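Putative exported protein (PDB 2PFZ) binds pyroglutamic acid as the extracytoplasmic solute receptor of a tripartite ATP-independent periplasmic (TRAP) transport system, and so probably delivers it for uptake. Local coordinates at residues 17-22 / 36-41; 43-46 / 52-55; 75-80 / 281-286; 93-98 / 205-210; 99-104 / 288-293. All blocks are in the same frame, centred on the assembly; numbering follows the deposited sequence.

Contact 1. Residues 17-22 / 36-41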
# COMPACT_ATOMS: atom_id res chain seq x y z
N GLU A 17 10.15 8.64 -3.82
CA GLU A 17 11.09 8.75 -4.94
C GLU A 17 10.31 8.88 -6.26
O GLU A 17 10.61 9.76 -7.06
CB GLU A 17 12.03 7.55 -5.01
CG GLU A 17 13.03 7.62 -6.18
CD GLU A 17 14.01 6.43 -6.20
OE1 GLU A 17 14.81 6.31 -7.18
OE2 GLU A 17 13.99 5.62 -5.25
N ASN A 18 9.30 8.03 -6.46
CA ASN A 18 8.48 8.09 -7.69
C ASN A 18 7.69 9.39 -7.76
O ASN A 18 7.56 10.02 -8.83
CB ASN A 18 7.51 6.89 -7.76
CG ASN A 18 6.87 6.71 -9.11
OD1 ASN A 18 7.52 6.84 -10.15
ND2 ASN A 18 5.60 6.39 -9.11
N LEU A 19 7.10 9.78 -6.61
CA LEU A 19 6.29 11.01 -6.55
C LEU A 19 7.14 12.23 -6.91
O LEU A 19 6.65 13.19 -7.53
CB LEU A 19 5.69 11.22 -5.16
CG LEU A 19 4.42 10.41 -4.86
CD1 LEU A 19 4.19 10.37 -3.33
CD2 LEU A 19 3.23 11.03 -5.56
N THR A 20 8.40 12.19 -6.48
CA THR A 20 9.38 13.25 -6.74
C THR A 20 9.62 13.41 -8.25
O THR A 20 9.60 14.53 -8.78
CB THR A 20 10.67 13.03 -5.92
OG1 THR A 20 10.36 13.11 -4.53
CG2 THR A 20 11.74 14.09 -6.23
N GLN A 21 9.79 12.29 -8.94
CA GLN A 21 9.89 12.32 -10.41
C GLN A 21 8.59 12.75 -11.07
O GLN A 21 8.60 13.47 -12.08
CB GLN A 21 10.35 10.96 -10.96
CG GLN A 21 10.74 10.99 -12.45
CD GLN A 21 11.72 12.11 -12.80
OE1 GLN A 21 11.41 13.00 -13.60
NE2 GLN A 21 12.91 12.08 -12.20
N PHE A 22 7.47 12.30 -10.51
CA PHE A 22 6.13 12.66 -10.98
C PHE A 22 5.95 14.17 -10.96
O PHE A 22 5.50 14.74 -11.96
CB PHE A 22 5.07 11.98 -10.10
CG PHE A 22 3.68 12.55 -10.25
CD1 PHE A 22 2.96 12.37 -11.41
CD2 PHE A 22 3.08 13.23 -9.18
CE1 PHE A 22 1.68 12.88 -11.55
CE2 PHE A 22 1.79 13.78 -9.31
CZ PHE A 22 1.09 13.59 -10.49
N ILE A 36 3.62 21.14 -8.25
CA ILE A 36 3.14 20.37 -7.11
C ILE A 36 4.22 20.28 -6.04
O ILE A 36 5.37 19.90 -6.31
CB ILE A 36 2.63 18.96 -7.51
CG1 ILE A 36 1.49 19.07 -8.52
CG2 ILE A 36 2.17 18.16 -6.26
CD1 ILE A 36 1.21 17.75 -9.27
N THR A 37 3.85 20.68 -4.84
CA THR A 37 4.70 20.59 -3.70
C THR A 37 4.34 19.35 -2.92
O THR A 37 3.17 19.15 -2.54
CB THR A 37 4.53 21.83 -2.80
OG1 THR A 37 4.89 22.99 -3.54
CG2 THR A 37 5.43 21.74 -1.58
N LEU A 38 5.35 18.51 -2.70
CA LEU A 38 5.20 17.28 -1.93
C LEU A 38 5.44 17.54 -0.47
O LEU A 38 6.41 18.22 -0.10
CB LEU A 38 6.23 16.25 -2.39
CG LEU A 38 6.07 15.55 -3.73
CD1 LEU A 38 7.27 14.62 -3.88
CD2 LEU A 38 4.77 14.75 -3.77
N HIS A 39 4.58 16.97 0.37
CA HIS A 39 4.74 17.07 1.81
C HIS A 39 4.94 15.68 2.34
O HIS A 39 3.99 14.93 2.50
CB HIS A 39 3.50 17.69 2.42
CG HIS A 39 3.37 19.14 2.07
ND1 HIS A 39 2.72 19.57 0.93
CD2 HIS A 39 3.86 20.24 2.67
CE1 HIS A 39 2.80 20.89 0.86
NE2 HIS A 39 3.49 21.32 1.91
N ASN A 40 6.20 15.32 2.57
CA ASN A 40 6.48 13.91 2.85
C ASN A 40 6.52 13.55 4.31
O ASN A 40 6.40 14.40 5.18
CB ASN A 40 7.70 13.39 2.07
CG ASN A 40 9.01 13.86 2.65
OD1 ASN A 40 9.18 13.91 3.88
ND2 ASN A 40 9.97 14.18 1.77
N ASN A 41 6.66 12.25 4.57
CA ASN A 41 6.73 11.71 5.91
C ASN A 41 5.57 12.14 6.82
O ASN A 41 5.80 12.37 8.01
CB ASN A 41 8.07 12.03 6.55
CG ASN A 41 8.45 11.05 7.66
OD1 ASN A 41 8.20 9.84 7.56
ND2 ASN A 41 9.08 11.56 8.73
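Leu38 reaches from its strand into the helix surface between Leu19 and Thr20, and its two methyls divide the work. Leu38 CD2 rests 3.9 Å from Leu19 CB. CD1 lies against the peptide joining Leu19 to Thr20, meeting the side chain of Thr20 at about a right angle, with 3.5 Å between Leu38 CD1 and Thr20 OG1. That hydroxyl is not spent on the leucine: it sits beside its own backbone N (chi1 -64°), which turns it back along the helix to a hydrogen bond with the carbonyl O of Val16.

One turn on, Phe22 meets Ile36 through a single pair of atoms, CE2 and CD1, 4.0 Å apart and oblique to the ring. Phe22 also has Tyr115 edge-to-face and Leu228 and Ala231 of helix 222-256 around it, while Leu38 and Ile36 both touch Val23 of helix 14-30 and Leu5 of strand 2-6. No hydrogen bond crosses.

The short helix and strand axes run nearly antiparallel, at 165° and 9.3 Å. Backbone bonds from Thr37 and His39 join the strand to the parallel strand 2-6, so this is the helix-on-sheet packing of a beta-alpha-beta unit: strand 2-6, helix 14-30, strand 35-39.

Contact 2. Residues 43-46 / 52-55; sequences SLYK and RAVQ
Tyr45 lays one face of its ring on the methyl of Ala53, a CH-pi contact that folds the loop following strand 35-39 back onto helix 50-55. It is a local closure within the family 7 solute-binding fold, with five residues between the two segments, and no hydrogen bond crosses it.

Tyr45 has the largest share of the buried surface. Its CG stands beside the backbone N (chi1 -66°), which directs the ring at the helix. Ala53 answers with its only side-chain atom. CB lies 3.8 Å from the ring centroid and just 4° off the normal, so the methyl is centred over the ring and all six carbons lie at nearly equal distances from it. With only a methyl between helix backbone and ring, the CA atoms of Tyr45 and Ala53 are 7.6 Å apart. Behind the methyl, the backbone of Ala53 is hydrogen-bonded to that of Ala59, in the connection leading to strand 61-65.

Arg52 adds a smaller, more exposed share. Its chain starts anti to the backbone N, then bends at both chi2 and chi3, and this doubling back brings the guanidinium round to the tyrosine. The two flat groups are not stacked, since their planes stand 80° apart. Contact is through one nitrogen, Arg52 NH1, which approaches Tyr45 CE1 obliquely at 4.1 Å.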
# COMPACT_ATOMS: atom_id res chain seq x y z
N SER A 43 4.10 14.87 7.16
CA SER A 43 4.35 16.20 7.72
C SER A 43 3.14 17.14 7.67
O SER A 43 2.99 18.01 8.55
CB SER A 43 5.58 16.85 7.06
OG SER A 43 5.49 16.85 5.65
N LEU A 44 2.30 16.99 6.65
CA LEU A 44 1.11 17.84 6.48
C LEU A 44 -0.16 17.10 6.87
O LEU A 44 -0.93 17.57 7.72
CB LEU A 44 0.99 18.31 5.03
CG LEU A 44 -0.13 19.33 4.80
CD1 LEU A 44 0.01 20.57 5.73
CD2 LEU A 44 -0.16 19.71 3.33
N TYR A 45 -0.39 15.97 6.21
CA TYR A 45 -1.45 15.06 6.61
C TYR A 45 -0.90 13.67 6.84
O TYR A 45 0.07 13.26 6.18
CB TYR A 45 -2.54 15.05 5.54
CG TYR A 45 -3.22 16.40 5.45
CD1 TYR A 45 -4.18 16.78 6.41
CD2 TYR A 45 -2.91 17.28 4.42
CE1 TYR A 45 -4.78 18.02 6.35
CE2 TYR A 45 -3.54 18.53 4.34
CZ TYR A 45 -4.46 18.90 5.31
OH TYR A 45 -5.07 20.15 5.21
N LYS A 46 -1.50 12.94 7.78
CA LYS A 46 -1.06 11.57 8.12
C LYS A 46 -1.85 10.55 7.29
O LYS A 46 -2.87 10.90 6.71
CB LYS A 46 -1.33 11.30 9.60
CG LYS A 46 -0.49 12.14 10.55
CD LYS A 46 -1.07 12.04 11.92
CE LYS A 46 -0.07 12.42 12.98
NZ LYS A 46 0.34 13.81 12.76
N ARG A 52 -9.61 12.16 3.10
CA ARG A 52 -10.51 13.25 3.52
C ARG A 52 -9.94 14.62 3.13
O ARG A 52 -10.69 15.51 2.71
CB ARG A 52 -10.77 13.17 5.03
CG ARG A 52 -11.77 14.18 5.60
CD ARG A 52 -11.09 15.50 6.03
NE ARG A 52 -10.17 15.33 7.16
CZ ARG A 52 -9.07 16.05 7.35
NH1 ARG A 52 -8.74 16.99 6.47
NH2 ARG A 52 -8.28 15.81 8.40
N ALA A 53 -8.62 14.78 3.24
CA ALA A 53 -7.95 16.03 2.83
C ALA A 53 -8.18 16.35 1.34
O ALA A 53 -8.48 17.49 1.00
CB ALA A 53 -6.48 15.98 3.16
N VAL A 54 -8.07 15.34 0.48
CA VAL A 54 -8.30 15.52 -0.96
C VAL A 54 -9.82 15.62 -1.26
O VAL A 54 -10.22 16.39 -2.12
CB VAL A 54 -7.67 14.36 -1.80
CG1 VAL A 54 -8.03 14.50 -3.29
CG2 VAL A 54 -6.16 14.34 -1.61
N GLN A 55 -10.65 14.87 -0.54
CA GLN A 55 -12.09 14.96 -0.72
C GLN A 55 -12.61 16.38 -0.52
O GLN A 55 -13.49 16.84 -1.27
CB GLN A 55 -12.82 14.01 0.22
CG GLN A 55 -14.31 13.95 -0.06
CD GLN A 55 -15.04 13.02 0.86
OE1 GLN A 55 -16.26 12.93 0.80
NE2 GLN A 55 -14.31 12.29 1.70

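Contact 3. Residues 75-80 / 281-286; sequences VYELDG and DDWLKK
Trp283 packs against two neighbouring residues of the 75-80 loop, Glu77 at its pyrrole end and Leu78 over its benzene ring. The leucine crosses the indole obliquely and sets CD1 over one face, 4.0 Å from the centroid of the six-membered ring and 17° off its normal, a CH-pi contact displaced toward the rim. Glu77 runs past the tryptophan in the opposite direction; its carboxylate stands nearly perpendicular to the indole (84°) and puts OE1 at the ring edge, in plane, 3.5 Å from Trp283 CD1. The indole N-H has its own partner, Trp283 NE1 bonding to the carbonyl O of Pro74.

These residues join the connection between strand 61-65 and helix 88-107 to the penultimate helix, 266-287, of the periplasmic binding protein fold, across some 200 residues of sequence.

One turn further along that helix, Lys286 crosses Glu77 at about a right angle. A bend at chi3 (-127°) brings its ammonium to the carboxylate, where NZ meets the syn lone pair of Glu77 OE1 at 2.7 Å in a salt bridge. Glu77 is buried, and the lysine's charge would be expected to favour its ionised form. Leu78 also packs on Leu94, Met294 and Ile295.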
# COMPACT_ATOMS: atom_id res chain seq x y z
N VAL A 75 -14.36 -2.02 -1.58
CA VAL A 75 -13.46 -1.90 -2.73
C VAL A 75 -12.03 -1.63 -2.27
O VAL A 75 -11.09 -2.03 -2.95
CB VAL A 75 -13.89 -0.79 -3.75
CG1 VAL A 75 -13.66 0.59 -3.16
CG2 VAL A 75 -13.12 -0.94 -5.10
N TYR A 76 -11.87 -1.00 -1.11
CA TYR A 76 -10.57 -0.61 -0.57
C TYR A 76 -9.78 -1.77 0.05
O TYR A 76 -8.56 -1.68 0.17
CB TYR A 76 -10.75 0.49 0.48
CG TYR A 76 -11.07 1.80 -0.16
CD1 TYR A 76 -10.13 2.43 -1.00
CD2 TYR A 76 -12.32 2.40 0.01
CE1 TYR A 76 -10.43 3.64 -1.63
CE2 TYR A 76 -12.63 3.62 -0.62
CZ TYR A 76 -11.68 4.22 -1.44
OH TYR A 76 -11.95 5.43 -2.08
N GLU A 77 -10.50 -2.83 0.41
CA GLU A 77 -9.92 -3.98 1.13
C GLU A 77 -9.22 -4.98 0.22
O GLU A 77 -8.29 -5.69 0.66
CB GLU A 77 -11.00 -4.70 1.96
CG GLU A 77 -10.46 -5.88 2.79
CD GLU A 77 -11.49 -6.51 3.71
OE1 GLU A 77 -12.63 -6.02 3.79
OE2 GLU A 77 -11.13 -7.51 4.38
N LEU A 78 -9.63 -5.02 -1.05
CA LEU A 78 -9.31 -6.07 -2.00
C LEU A 78 -7.84 -6.45 -2.10
O LEU A 78 -7.50 -7.63 -1.98
CB LEU A 78 -9.92 -5.75 -3.40
CG LEU A 78 -9.77 -6.86 -4.47
CD1 LEU A 78 -10.34 -8.22 -4.01
CD2 LEU A 78 -10.43 -6.42 -5.78
N ASP A 79 -6.96 -5.47 -2.29
CA ASP A 79 -5.52 -5.78 -2.44
C ASP A 79 -4.79 -6.09 -1.11
O ASP A 79 -3.57 -6.31 -1.12
CB ASP A 79 -4.80 -4.72 -3.29
CG ASP A 79 -4.58 -3.39 -2.57
OD1 ASP A 79 -4.57 -3.34 -1.31
OD2 ASP A 79 -4.34 -2.39 -3.29
N GLY A 80 -5.53 -6.14 -0.00
CA GLY A 80 -4.98 -6.55 1.28
C GLY A 80 -5.41 -7.95 1.68
O GLY A 80 -5.03 -8.44 2.75
N ASP A 281 -14.18 -14.88 1.68
CA ASP A 281 -15.59 -15.16 1.95
C ASP A 281 -16.27 -13.97 2.66
O ASP A 281 -17.31 -13.45 2.20
CB ASP A 281 -15.78 -16.45 2.75
CG ASP A 281 -17.25 -16.83 2.88
OD1 ASP A 281 -17.87 -17.10 1.84
OD2 ASP A 281 -17.77 -16.83 4.01
N ASP A 282 -15.66 -13.50 3.74
CA ASP A 282 -16.20 -12.37 4.48
C ASP A 282 -16.34 -11.17 3.53
O ASP A 282 -17.36 -10.46 3.55
CB ASP A 282 -15.25 -11.98 5.63
CG ASP A 282 -15.23 -12.97 6.76
OD1 ASP A 282 -16.13 -13.82 6.84
OD2 ASP A 282 -14.29 -12.88 7.60
N TRP A 283 -15.32 -10.95 2.70
CA TRP A 283 -15.27 -9.79 1.79
C TRP A 283 -16.39 -9.87 0.75
O TRP A 283 -17.12 -8.91 0.54
CB TRP A 283 -13.88 -9.68 1.13
CG TRP A 283 -13.75 -8.46 0.25
CD1 TRP A 283 -13.48 -7.18 0.65
CD2 TRP A 283 -13.91 -8.40 -1.17
NE1 TRP A 283 -13.45 -6.33 -0.43
CE2 TRP A 283 -13.71 -7.06 -1.56
CE3 TRP A 283 -14.21 -9.36 -2.15
CZ2 TRP A 283 -13.78 -6.65 -2.90
CZ3 TRP A 283 -14.30 -8.96 -3.47
CH2 TRP A 283 -14.08 -7.61 -3.83
N LEU A 284 -16.55 -11.04 0.14
CA LEU A 284 -17.65 -11.27 -0.81
C LEU A 284 -19.01 -10.95 -0.18
O LEU A 284 -19.85 -10.27 -0.78
CB LEU A 284 -17.58 -12.70 -1.33
CG LEU A 284 -17.04 -13.09 -2.72
CD1 LEU A 284 -16.48 -11.96 -3.55
CD2 LEU A 284 -16.07 -14.28 -2.70
N LYS A 285 -19.19 -11.38 1.07
CA LYS A 285 -20.42 -11.09 1.82
C LYS A 285 -20.64 -9.60 2.07
O LYS A 285 -21.76 -9.11 1.90
CB LYS A 285 -20.45 -11.89 3.12
CG LYS A 285 -20.81 -13.36 2.90
CD LYS A 285 -20.70 -14.16 4.19
CE LYS A 285 -20.82 -15.65 3.91
NZ LYS A 285 -20.33 -16.41 5.08
N LYS A 286 -19.58 -8.87 2.45
CA LYS A 286 -19.69 -7.43 2.62
C LYS A 286 -19.93 -6.73 1.29
O LYS A 286 -20.65 -5.74 1.22
CB LYS A 286 -18.41 -6.81 3.19
CG LYS A 286 -17.92 -7.35 4.51
CD LYS A 286 -16.71 -6.54 4.93
CE LYS A 286 -15.53 -7.45 5.25
NZ LYS A 286 -14.36 -6.65 5.70

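Contact 4. Residues 93-98 / 205-210; sequences KLYQAQ and LPKNAV
Helix 93-98 passes beside strand 207-210 with a gap wide enough for long side chains, the nearest CA atoms, those of Tyr95 and Lys207, being 8.6 Å apart. Lys207 spans it. Its chain leaves the strand toward the helix and then bends at chi3 and chi4 (-62° and -55°), which lays CD and CE against the base of Tyr95 and turns the ammonium aside to Gln98. The methylene CE comes within 3.6 Å of Tyr95 CD1, crossing the tyrosine at about a right angle. The far end of that ring is held by a hydrogen bond from Tyr95 OH to Glu236.

Gln98 extends to meet the lysine from the opposite direction. Lys207 NZ donates to Gln98 OE1 at 2.8 Å, in the carbonyl plane and with a C=O...N angle of 147°. The other end of the amide, NE2, bonds to the carbonyl O of Val75, so the amide is gripped at both ends. Asp79 completes the setting of the buried ammonium through a salt bridge to NZ.

Strand 207-213 is the middle strand of an antiparallel sheet, and the residue before it, Pro206, touches pyroglutamic acid. This polar cluster therefore fastens the strand to helix 88-107 close to the receptor's ligand pocket, to which Pro206 belongs.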
# COMPACT_ATOMS: atom_id res chain seq x y z
N LYS A 93 -2.98 -7.54 -12.42
CA LYS A 93 -4.28 -8.02 -12.90
C LYS A 93 -5.41 -7.80 -11.90
O LYS A 93 -6.53 -7.45 -12.28
CB LYS A 93 -4.16 -9.48 -13.30
CG LYS A 93 -3.26 -9.62 -14.52
CD LYS A 93 -2.95 -11.03 -14.92
CE LYS A 93 -2.38 -10.97 -16.35
NZ LYS A 93 -1.25 -11.89 -16.62
N LEU A 94 -5.12 -7.97 -10.61
CA LEU A 94 -6.12 -7.69 -9.58
C LEU A 94 -6.49 -6.23 -9.63
O LEU A 94 -7.65 -5.87 -9.56
CB LEU A 94 -5.61 -8.05 -8.17
CG LEU A 94 -6.64 -7.89 -7.04
CD1 LEU A 94 -7.90 -8.77 -7.26
CD2 LEU A 94 -5.96 -8.23 -5.69
N TYR A 95 -5.47 -5.39 -9.74
CA TYR A 95 -5.67 -3.95 -9.90
C TYR A 95 -6.58 -3.61 -11.08
O TYR A 95 -7.53 -2.84 -10.92
CB TYR A 95 -4.29 -3.28 -10.08
CG TYR A 95 -4.30 -1.80 -10.50
CD1 TYR A 95 -5.33 -0.92 -10.11
CD2 TYR A 95 -3.24 -1.28 -11.25
CE1 TYR A 95 -5.31 0.44 -10.49
CE2 TYR A 95 -3.22 0.08 -11.64
CZ TYR A 95 -4.25 0.92 -11.26
OH TYR A 95 -4.18 2.26 -11.62
N GLN A 96 -6.28 -4.16 -12.25
CA GLN A 96 -7.09 -3.88 -13.45
C GLN A 96 -8.56 -4.27 -13.27
O GLN A 96 -9.45 -3.54 -13.70
CB GLN A 96 -6.48 -4.56 -14.67
CG GLN A 96 -5.11 -3.98 -15.08
CD GLN A 96 -5.10 -2.45 -15.20
OE1 GLN A 96 -4.50 -1.75 -14.39
NE2 GLN A 96 -5.74 -1.94 -16.23
N ALA A 97 -8.80 -5.40 -12.60
CA ALA A 97 -10.14 -5.85 -12.22
C ALA A 97 -10.84 -4.87 -11.24
O ALA A 97 -12.05 -4.57 -11.35
CB ALA A 97 -10.03 -7.23 -11.59
N GLN A 98 -10.06 -4.35 -10.29
CA GLN A 98 -10.57 -3.45 -9.24
C GLN A 98 -10.82 -2.03 -9.73
O GLN A 98 -11.70 -1.32 -9.23
CB GLN A 98 -9.52 -3.36 -8.13
CG GLN A 98 -9.84 -2.49 -6.93
CD GLN A 98 -8.62 -2.35 -5.99
OE1 GLN A 98 -7.48 -2.38 -6.45
NE2 GLN A 98 -8.88 -2.19 -4.69
N LEU A 205 0.09 -7.74 -2.12
CA LEU A 205 0.81 -6.57 -2.56
C LEU A 205 -0.15 -5.38 -2.46
O LEU A 205 -0.92 -5.11 -3.37
CB LEU A 205 1.39 -6.70 -3.98
CG LEU A 205 2.59 -7.63 -4.29
CD1 LEU A 205 2.13 -9.08 -4.32
CD2 LEU A 205 3.27 -7.28 -5.62
N PRO A 206 -0.06 -4.64 -1.35
CA PRO A 206 -1.05 -3.59 -1.17
C PRO A 206 -0.64 -2.39 -2.01
O PRO A 206 0.55 -2.12 -2.17
CB PRO A 206 -0.92 -3.26 0.32
CG PRO A 206 0.50 -3.54 0.66
CD PRO A 206 0.99 -4.61 -0.32
N LYS A 207 -1.61 -1.65 -2.54
CA LYS A 207 -1.27 -0.49 -3.39
C LYS A 207 -1.47 0.83 -2.68
O LYS A 207 -2.36 0.96 -1.84
CB LYS A 207 -2.10 -0.49 -4.68
CG LYS A 207 -1.93 -1.77 -5.56
CD LYS A 207 -2.63 -1.66 -6.94
CE LYS A 207 -4.13 -1.47 -6.78
NZ LYS A 207 -4.74 -2.55 -5.94
N ASN A 208 -0.63 1.80 -3.01
CA ASN A 208 -0.96 3.22 -2.82
C ASN A 208 -1.70 3.74 -4.03
O ASN A 208 -1.63 3.14 -5.11
CB ASN A 208 0.32 4.03 -2.56
CG ASN A 208 0.90 3.75 -1.19
OD1 ASN A 208 0.31 3.02 -0.39
ND2 ASN A 208 2.07 4.32 -0.92
N ALA A 209 -2.41 4.85 -3.87
CA ALA A 209 -3.10 5.48 -4.97
C ALA A 209 -2.93 6.97 -4.82
O ALA A 209 -3.03 7.52 -3.71
CB ALA A 209 -4.60 5.14 -4.94
N VAL A 210 -2.70 7.63 -5.94
CA VAL A 210 -2.67 9.08 -5.95
C VAL A 210 -4.04 9.55 -6.44
O VAL A 210 -4.45 9.21 -7.56
CB VAL A 210 -1.53 9.61 -6.81
CG1 VAL A 210 -1.64 11.14 -6.98
CG2 VAL A 210 -0.19 9.21 -6.18

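Contact 5. Residues 99-104 / 288-293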
# COMPACT_ATOMS: atom_id res chain seq x y z
N LYS A 99 -10.02 -1.62 -10.70
CA LYS A 99 -9.87 -0.21 -11.05
C LYS A 99 -11.20 0.48 -11.38
O LYS A 99 -11.47 1.55 -10.86
CB LYS A 99 -8.87 -0.06 -12.20
CG LYS A 99 -8.38 1.37 -12.38
CD LYS A 99 -7.41 1.52 -13.53
CE LYS A 99 -6.83 2.95 -13.56
NZ LYS A 99 -5.82 3.16 -14.66
N PRO A 100 -12.04 -0.13 -12.25
CA PRO A 100 -13.30 0.57 -12.59
C PRO A 100 -14.19 0.83 -11.37
O PRO A 100 -14.86 1.88 -11.27
CB PRO A 100 -13.98 -0.38 -13.59
CG PRO A 100 -12.88 -1.27 -14.10
CD PRO A 100 -11.92 -1.42 -12.96
N PHE A 101 -14.20 -0.10 -10.43
CA PHE A 101 -14.96 0.05 -9.20
C PHE A 101 -14.35 1.07 -8.23
O PHE A 101 -15.09 1.76 -7.53
CB PHE A 101 -15.17 -1.31 -8.54
CG PHE A 101 -16.01 -2.25 -9.36
CD1 PHE A 101 -17.39 -2.31 -9.17
CD2 PHE A 101 -15.43 -3.04 -10.36
CE1 PHE A 101 -18.19 -3.16 -9.95
CE2 PHE A 101 -16.23 -3.89 -11.14
CZ PHE A 101 -17.60 -3.95 -10.91
N LEU A 102 -13.02 1.12 -8.16
CA LEU A 102 -12.30 2.14 -7.40
C LEU A 102 -12.62 3.55 -7.93
O LEU A 102 -12.97 4.47 -7.18
CB LEU A 102 -10.79 1.89 -7.49
CG LEU A 102 -9.81 2.71 -6.63
CD1 LEU A 102 -10.23 2.85 -5.18
CD2 LEU A 102 -8.44 2.08 -6.71
N GLU A 103 -12.52 3.69 -9.25
CA GLU A 103 -12.83 4.95 -9.91
C GLU A 103 -14.27 5.37 -9.69
O GLU A 103 -14.54 6.53 -9.45
CB GLU A 103 -12.54 4.88 -11.40
CG GLU A 103 -11.08 4.72 -11.73
CD GLU A 103 -10.81 4.92 -13.18
OE1 GLU A 103 -10.75 3.92 -13.91
OE2 GLU A 103 -10.69 6.08 -13.61
N LYS A 104 -15.20 4.42 -9.82
CA LYS A 104 -16.61 4.69 -9.54
C LYS A 104 -16.82 5.19 -8.10
O LYS A 104 -17.44 6.25 -7.89
CB LYS A 104 -17.48 3.46 -9.85
CG LYS A 104 -18.95 3.59 -9.43
CD LYS A 104 -19.74 2.35 -9.76
CE LYS A 104 -21.24 2.49 -9.48
NZ LYS A 104 -21.93 1.15 -9.61
N GLY A 288 -21.03 -7.88 -1.81
CA GLY A 288 -22.22 -8.20 -2.61
C GLY A 288 -21.86 -8.35 -4.07
O GLY A 288 -20.76 -8.81 -4.41
N ALA A 289 -22.78 -7.96 -4.95
CA ALA A 289 -22.58 -8.16 -6.37
C ALA A 289 -21.29 -7.53 -6.94
O ALA A 289 -20.65 -8.11 -7.81
CB ALA A 289 -23.83 -7.76 -7.17
N ASP A 290 -20.91 -6.35 -6.45
CA ASP A 290 -19.68 -5.68 -6.93
C ASP A 290 -18.45 -6.51 -6.61
O ASP A 290 -17.51 -6.58 -7.41
CB ASP A 290 -19.50 -4.30 -6.30
CG ASP A 290 -20.51 -3.29 -6.78
OD1 ASP A 290 -21.38 -3.60 -7.66
OD2 ASP A 290 -20.44 -2.17 -6.24
N GLY A 291 -18.45 -7.13 -5.44
CA GLY A 291 -17.35 -8.00 -5.05
C GLY A 291 -17.20 -9.19 -5.99
O GLY A 291 -16.11 -9.46 -6.47
N GLN A 292 -18.30 -9.87 -6.27
CA GLN A 292 -18.32 -10.94 -7.25
C GLN A 292 -17.84 -10.51 -8.63
O GLN A 292 -17.07 -11.21 -9.26
CB GLN A 292 -19.72 -11.57 -7.37
CG GLN A 292 -19.72 -13.03 -7.93
CD GLN A 292 -18.73 -13.95 -7.20
OE1 GLN A 292 -18.89 -14.22 -6.01
NE2 GLN A 292 -17.72 -14.44 -7.92
N ALA A 293 -18.28 -9.34 -9.10
CA ALA A 293 -17.86 -8.86 -10.41
C ALA A 293 -16.35 -8.65 -10.44
O ALA A 293 -15.71 -9.02 -11.42
CB ALA A 293 -18.58 -7.57 -10.78
O HOH W 1 -21.45 0.30 -6.89
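Phe101 makes the apolar part of this surface contact, laying its ring against Asp290 and Ala293, about one turn apart on the facing helix. With CG beside its backbone N (chi1 -65°), the ring extends across the gap between the helices. Its tip atom CZ touches the methyl of Ala293 at 3.8 Å, an oblique approach. Val75, from the loop before helix 88-107, also touches the phenyl group.

Along one side of the ring the neighbour is polar, but the contact is van der Waals. Asp290 passes obliquely, its carboxylate plane turned 52° from the phenyl, and the closest pair is Asp290 CG and Phe101 CE1 at 3.9 Å. The backbone carbonyl O of Asp290 lies over one face, displaced toward the rim.

In the fold, this is where helix 88-107 meets the start of the last helix, 289-299. Gly288 separates that helix from 266-287: it leaves the earlier one with positive phi (66°) and takes the N-cap position of the next.

The electrostatic part runs through solvent. Lys104, stretched out in an extended chain, reaches toward the aspartate but stops with its NZ 5.0 Å from Asp290 OD2. One water spans that distance, accepting from Lys104 NZ at 2.9 Å and donating to Asp290 OD2 at 2.7 Å.

From the N terminus, contact 1 closes the first loop, within the unit of strand 2-6, helix 14-30 and strand 35-39. Contact 2 follows in series and closes a short turn onto helix 50-55; the two meet where His39 packs on Leu44. The other three involve much longer closures. Contact 3 joins the 75-80 loop to helix 266-287, and contact 4, between helix 88-107 and strand 207-213, falls wholly within that span. Contact 5 crosses both, linking the same helix 88-107 to the C-terminal helix 289-299. Packing of Leu19 on Val210 connects contact 1 to contact 4, while Trp283 against Gly291 joins contacts 3 and 5.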